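Local coordinates for segregation and condensation protein A (Bacillus subtilis, PDB 5H66) that probably serves as the kleisin subunit that links the SMC proteins of the bacterial condensin complex, at residues 12-17 / 50-55; 28-33 / 69-74. One frame throughout, in Å; residues are numbered along the deposited sequence.

Contact 1: residues 12-17 / 50-55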
loop_
_atom_site.group_PDB
_atom_site.type_symbol
_atom_site.label_atom_id
_atom_site.label_comp_id
_atom_site.label_asym_id
_atom_site.label_seq_id
_atom_site.Cartn_x
_atom_site.Cartn_y
_atom_site.Cartn_z
ATOM N N ALA C 12 13.517 -28.673 -6.000
ATOM C CA ALA C 12 13.683 -29.955 -5.325
ATOM C C ALA C 12 12.361 -30.445 -4.751
ATOM O O ALA C 12 12.039 -31.635 -4.842
ATOM C CB ALA C 12 14.741 -29.841 -4.227
ATOM N N ARG C 13 11.579 -29.541 -4.160
ATOM C CA ARG C 13 10.240 -29.908 -3.712
ATOM C C ARG C 13 9.363 -30.302 -4.896
ATOM O O ARG C 13 8.710 -31.352 -4.874
ATOM C CB ARG C 13 9.614 -28.753 -2.927
ATOM C CG ARG C 13 8.276 -29.076 -2.281
ATOM C CD ARG C 13 8.351 -30.288 -1.365
ATOM N NE ARG C 13 9.460 -30.196 -0.424
ATOM C CZ ARG C 13 9.457 -29.433 0.664
ATOM N NH1 ARG C 13 8.394 -28.694 0.956
ATOM N NH2 ARG C 13 10.515 -29.409 1.463
ATOM N N MET C 14 9.353 -29.473 -5.948
ATOM C CA MET C 14 8.559 -29.768 -7.140
ATOM C C MET C 14 8.835 -31.171 -7.665
ATOM O O MET C 14 7.912 -31.873 -8.098
ATOM C CB MET C 14 8.847 -28.735 -8.230
ATOM C CG MET C 14 8.252 -27.359 -7.986
ATOM S SD MET C 14 8.917 -26.155 -9.152
ATOM C CE MET C 14 8.139 -26.689 -10.673
ATOM N N ASN C 15 10.103 -31.587 -7.642
ATOM C CA ASN C 15 10.465 -32.958 -7.989
ATOM C C ASN C 15 9.621 -33.958 -7.214
ATOM O O ASN C 15 8.957 -34.824 -7.796
ATOM C CB ASN C 15 11.946 -33.189 -7.693
ATOM C CG ASN C 15 12.854 -32.541 -8.710
ATOM O OD1 ASN C 15 14.077 -32.543 -8.553
ATOM N ND2 ASN C 15 12.266 -31.986 -9.766
ATOM N N GLU C 16 9.632 -33.837 -5.886
ATOM C CA GLU C 16 8.974 -34.815 -5.028
ATOM C C GLU C 16 7.467 -34.874 -5.266
ATOM O O GLU C 16 6.874 -35.954 -5.164
ATOM C CB GLU C 16 9.284 -34.492 -3.566
ATOM C CG GLU C 16 10.770 -34.270 -3.310
ATOM C CD GLU C 16 11.058 -33.653 -1.954
ATOM O OE1 GLU C 16 10.102 -33.321 -1.224
ATOM O OE2 GLU C 16 12.252 -33.497 -1.617
ATOM N N ILE C 17 6.826 -33.743 -5.586
ATOM C CA ILE C 17 5.385 -33.770 -5.839
ATOM C C ILE C 17 5.082 -34.513 -7.136
ATOM O O ILE C 17 4.175 -35.354 -7.187
ATOM C CB ILE C 17 4.788 -32.347 -5.847
ATOM C CG1 ILE C 17 5.067 -31.613 -4.532
ATOM C CG2 ILE C 17 3.285 -32.413 -6.041
ATOM C CD1 ILE C 17 6.486 -31.171 -4.334
ATOM N N LEU C 50 2.047 -24.122 -6.504
ATOM C CA LEU C 50 1.758 -22.961 -7.344
ATOM C C LEU C 50 2.657 -22.935 -8.572
ATOM O O LEU C 50 2.209 -22.590 -9.672
ATOM C CB LEU C 50 1.923 -21.669 -6.543
ATOM C CG LEU C 50 1.089 -21.500 -5.276
ATOM C CD1 LEU C 50 1.602 -20.309 -4.470
ATOM C CD2 LEU C 50 -0.375 -21.321 -5.614
ATOM N N GLU C 51 3.932 -23.298 -8.409
ATOM C CA GLU C 51 4.837 -23.302 -9.552
ATOM C C GLU C 51 4.488 -24.421 -10.526
ATOM O O GLU C 51 4.572 -24.239 -11.747
ATOM C CB GLU C 51 6.284 -23.430 -9.080
ATOM C CG GLU C 51 7.313 -23.005 -10.120
ATOM C CD GLU C 51 7.334 -21.507 -10.334
ATOM O OE1 GLU C 51 7.163 -20.766 -9.340
ATOM O OE2 GLU C 51 7.524 -21.069 -11.489
ATOM N N LEU C 52 4.094 -25.587 -10.006
ATOM C CA LEU C 52 3.680 -26.680 -10.881
ATOM C C LEU C 52 2.419 -26.314 -11.652
ATOM O O LEU C 52 2.284 -26.653 -12.834
ATOM C CB LEU C 52 3.467 -27.955 -10.065
ATOM C CG LEU C 52 4.755 -28.621 -9.569
ATOM C CD1 LEU C 52 4.461 -29.575 -8.432
ATOM C CD2 LEU C 52 5.460 -29.338 -10.709
ATOM N N MET C 53 1.488 -25.611 -10.998
ATOM C CA MET C 53 0.320 -25.085 -11.695
ATOM C C MET C 53 0.728 -24.158 -12.835
ATOM O O MET C 53 0.125 -24.186 -13.914
ATOM C CB MET C 53 -0.591 -24.346 -10.711
ATOM C CG MET C 53 -1.215 -25.235 -9.658
ATOM S SD MET C 53 -1.965 -24.335 -8.278
ATOM C CE MET C 53 -3.420 -23.655 -9.071
ATOM N N LYS C 54 1.750 -23.327 -12.609
ATOM C CA LYS C 54 2.182 -22.385 -13.636
ATOM C C LYS C 54 2.836 -23.094 -14.818
ATOM O O LYS C 54 2.770 -22.603 -15.949
ATOM C CB LYS C 54 3.141 -21.357 -13.031
ATOM C CG LYS C 54 3.551 -20.249 -13.984
ATOM C CD LYS C 54 4.827 -19.568 -13.519
ATOM C CE LYS C 54 5.395 -18.666 -14.606
ATOM N NZ LYS C 54 6.592 -17.916 -14.140
ATOM N N ASN C 55 3.474 -24.235 -14.578
ATOM C CA ASN C 55 4.095 -25.015 -15.639
ATOM C C ASN C 55 3.157 -26.062 -16.222
ATOM O O ASN C 55 3.620 -26.967 -16.926
ATOM C CB ASN C 55 5.373 -25.681 -15.123
ATOM C CG ASN C 55 6.427 -24.671 -14.720
ATOM O OD1 ASN C 55 6.426 -23.531 -15.195
ATOM N ND2 ASN C 55 7.331 -25.079 -13.837
#

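Contact 2: residues 28-33 / 69-74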
loop_
_atom_site.group_PDB
_atom_site.type_symbol
_atom_site.label_atom_id
_atom_site.label_comp_id
_atom_site.label_asym_id
_atom_site.label_seq_id
_atom_site.Cartn_x
_atom_site.Cartn_y
_atom_site.Cartn_z
ATOM N N ILE C 28 -4.728 -36.486 -4.906
ATOM C CA ILE C 28 -4.035 -36.438 -3.622
ATOM C C ILE C 28 -4.500 -35.189 -2.889
ATOM O O ILE C 28 -4.523 -34.094 -3.460
ATOM C CB ILE C 28 -2.499 -36.431 -3.764
ATOM C CG1 ILE C 28 -2.076 -35.656 -5.011
ATOM C CG2 ILE C 28 -1.940 -37.848 -3.760
ATOM C CD1 ILE C 28 -0.582 -35.501 -5.151
ATOM N N ASN C 29 -4.891 -35.355 -1.629
ATOM C CA ASN C 29 -5.128 -34.203 -0.772
ATOM C C ASN C 29 -3.801 -33.517 -0.475
ATOM O O ASN C 29 -2.781 -34.177 -0.254
ATOM C CB ASN C 29 -5.812 -34.641 0.523
ATOM C CG ASN C 29 -6.234 -33.472 1.392
ATOM O OD1 ASN C 29 -5.400 -32.752 1.942
ATOM N ND2 ASN C 29 -7.542 -33.282 1.525
ATOM N N PHE C 30 -3.814 -32.181 -0.492
ATOM C CA PHE C 30 -2.590 -31.421 -0.251
ATOM C C PHE C 30 -1.961 -31.793 1.087
ATOM O O PHE C 30 -0.744 -31.989 1.177
ATOM C CB PHE C 30 -2.890 -29.920 -0.312
ATOM C CG PHE C 30 -1.701 -29.044 -0.018
ATOM C CD1 PHE C 30 -0.810 -28.702 -1.023
ATOM C CD2 PHE C 30 -1.484 -28.552 1.260
ATOM C CE1 PHE C 30 0.281 -27.893 -0.758
ATOM C CE2 PHE C 30 -0.393 -27.746 1.532
ATOM C CZ PHE C 30 0.489 -27.414 0.520
ATOM N N MET C 31 -2.781 -31.908 2.134
ATOM C CA MET C 31 -2.271 -32.260 3.453
ATOM C C MET C 31 -1.654 -33.652 3.479
ATOM O O MET C 31 -0.876 -33.960 4.388
ATOM C CB MET C 31 -3.392 -32.158 4.487
ATOM C CG MET C 31 -4.040 -30.783 4.575
ATOM S SD MET C 31 -2.866 -29.452 4.914
ATOM C CE MET C 31 -2.487 -29.783 6.632
ATOM N N ASP C 32 -1.985 -34.500 2.503
ATOM C CA ASP C 32 -1.444 -35.850 2.431
ATOM C C ASP C 32 -0.234 -35.963 1.518
ATOM O O ASP C 32 0.479 -36.969 1.591
ATOM C CB ASP C 32 -2.527 -36.829 1.957
ATOM C CG ASP C 32 -3.607 -37.046 2.997
ATOM O OD1 ASP C 32 -3.268 -37.113 4.198
ATOM O OD2 ASP C 32 -4.794 -37.148 2.613
ATOM N N LEU C 33 0.007 -34.955 0.669
ATOM C CA LEU C 33 1.182 -34.944 -0.200
ATOM C C LEU C 33 2.454 -35.283 0.559
ATOM O O LEU C 33 3.367 -35.907 0.004
ATOM C CB LEU C 33 1.322 -33.574 -0.862
ATOM C CG LEU C 33 1.197 -33.511 -2.380
ATOM C CD1 LEU C 33 1.408 -32.085 -2.848
ATOM C CD2 LEU C 33 2.207 -34.445 -3.022
ATOM N N ILE C 69 -7.561 -29.057 -0.589
ATOM C CA ILE C 69 -7.032 -28.867 -1.935
ATOM C C ILE C 69 -6.642 -30.229 -2.489
ATOM O O ILE C 69 -5.902 -30.981 -1.839
ATOM C CB ILE C 69 -5.825 -27.911 -1.937
ATOM C CG1 ILE C 69 -6.219 -26.545 -1.366
ATOM C CG2 ILE C 69 -5.254 -27.770 -3.344
ATOM C CD1 ILE C 69 -5.091 -25.824 -0.672
ATOM N N TYR C 70 -7.131 -30.545 -3.685
ATOM C CA TYR C 70 -6.876 -31.830 -4.322
ATOM C C TYR C 70 -5.983 -31.629 -5.538
ATOM O O TYR C 70 -6.225 -30.734 -6.355
ATOM C CB TYR C 70 -8.190 -32.519 -4.701
ATOM C CG TYR C 70 -9.055 -32.801 -3.488
ATOM C CD1 TYR C 70 -8.682 -33.761 -2.553
ATOM C CD2 TYR C 70 -10.224 -32.085 -3.259
ATOM C CE1 TYR C 70 -9.457 -34.013 -1.434
ATOM C CE2 TYR C 70 -11.006 -32.330 -2.142
ATOM C CZ TYR C 70 -10.618 -33.293 -1.232
ATOM O OH TYR C 70 -11.394 -33.536 -0.120
ATOM N N ILE C 71 -4.950 -32.462 -5.644
ATOM C CA ILE C 71 -3.894 -32.327 -6.639
ATOM C C ILE C 71 -3.970 -33.506 -7.599
ATOM O O ILE C 71 -4.156 -34.653 -7.174
ATOM C CB ILE C 71 -2.513 -32.255 -5.957
ATOM C CG1 ILE C 71 -2.360 -30.946 -5.180
ATOM C CG2 ILE C 71 -1.390 -32.421 -6.964
ATOM C CD1 ILE C 71 -2.044 -31.124 -3.723
ATOM N N THR C 72 -3.823 -33.225 -8.893
ATOM C CA THR C 72 -3.828 -34.263 -9.915
ATOM C C THR C 72 -2.814 -33.917 -10.994
ATOM O O THR C 72 -2.733 -32.765 -11.433
ATOM C CB THR C 72 -5.225 -34.432 -10.537
ATOM O OG1 THR C 72 -6.148 -34.876 -9.534
ATOM C CG2 THR C 72 -5.196 -35.447 -11.672
ATOM N N GLY C 73 -2.036 -34.915 -11.412
ATOM C CA GLY C 73 -1.099 -34.715 -12.498
ATOM C C GLY C 73 -1.800 -34.467 -13.820
ATOM O O GLY C 73 -2.977 -34.775 -14.003
ATOM N N SER C 74 -1.054 -33.899 -14.763
ATOM C CA SER C 74 -1.606 -33.490 -16.051
ATOM C C SER C 74 -1.200 -34.386 -17.212
ATOM O O SER C 74 -2.009 -34.609 -18.117
ATOM C CB SER C 74 -1.194 -32.048 -16.368
ATOM O OG SER C 74 -1.952 -31.530 -17.447
#

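Contact 1: residues 12-17 / 50-55
Met14 and Leu52 mark the place where segments 12-17 and 50-54 of two helices cross at -74°, their axes 10.4 Å apart at closest approach. The side chains bridging this gap are mainly apolar, and Met14 takes part in three of the four residue pairs. Its chain leaves helix 11-23 toward the other helix, extended at chi2 (169°) and bent at chi3, which lays both sulfur and terminal methyl against Glu51. SD lies on the aliphatic part of that glutamate, 3.7 Å from CG, while the carboxylate leads away from the contact. The methyl CE alone goes on to Leu52 CD2, 3.8 Å away, and to the amide nitrogen of Asn55, with CE and ND2 3.6 Å apart. Asn55 comes in at roughly a right angle to Met14 and is the first residue past the end of helix 39-54 to leave helical backbone angles. Leu52 runs past Met14 in the opposite direction, and its two methyls divide the work between two residues of helix 11-23: CD2 packs on Met14, whereas CD1 sits 3.8 Å from CB of Ile17 and almost as close to CG2. This helix-on-helix packing belongs to the compact winged-helix domain expected at the C-terminal end of a kleisin, where helix 11-23 lies across the C-terminal half of helix 39-54. Ala48, one turn before Leu52, touches both Met14 and Ile17, and Leu52 also packs on Leu57 and Val58. Arg13 forms a salt bridge with Glu16, NE to OE1 3.3 Å, and a cation-pi contact with Phe34, while its NH1 makes weak hydrogen bonds to Thr45 and His41 of helix 39-54.

Contact 2: residues 28-33 / 69-74
Asn29 and Tyr70 form a non-hydrogen-bonded pair in the antiparallel sheet of the winged-helix fold, where the short strand 28-29 lies along one edge of strand 69-73. Two firm backbone hydrogen bonds flank this pair: Ile71 N to Ile28 O, 2.8 Å, and Phe30 N to Ile69 O, also 2.8 Å. The return bond from Ile28 N to Ile71 O is weak, with an N-H...O angle of 128°.

Apolar packing gathers around Ile71. Its CB meets Ile28 CG1 at 3.6 Å, and its CD1 lies at the edge of the Phe30 ring, near the ring plane, while also touching Leu33 CD1 at 3.7 Å. Behind this cluster, Phe30 packs on helix 39-54, and Ile28 and Leu33 on helix 11-23.

The face of Asn29 and Tyr70 carries the asparagine amide. With CG opposite the backbone N (chi1 -173°), the amide reaches both Tyr70 and Met31 N. It stands almost perpendicular to the tyrosine ring, its ND2 3.6 Å from Tyr70 CE1 and hydrogen-bonded to Asp68. The other end of the amide closes an Asx turn: OD1 accepts Met31 N at 2.8 Å, in the carbonyl plane.

The centres of contacts 1 and 2 lie about 12 Å apart, and the two touch directly where Ile17 CG2 meets Leu33 CD1 at 3.7 Å. Their segments alternate along the chain: 12-17, 28-33, 50-55, then 69-74. Helix 11-23 leads into strand 28-29, helix 39-54 follows, and the chain returns through strands 58-62 and 69-73, the last lying between the other two. Contact 1 joins the two helices, whereas contact 2 closes one edge of the sheet on which they pack. Interleaved in this way, the contacts bring early and late parts of the small domain together, contact 2 in its buried interior and contact 1 partly buried beside it.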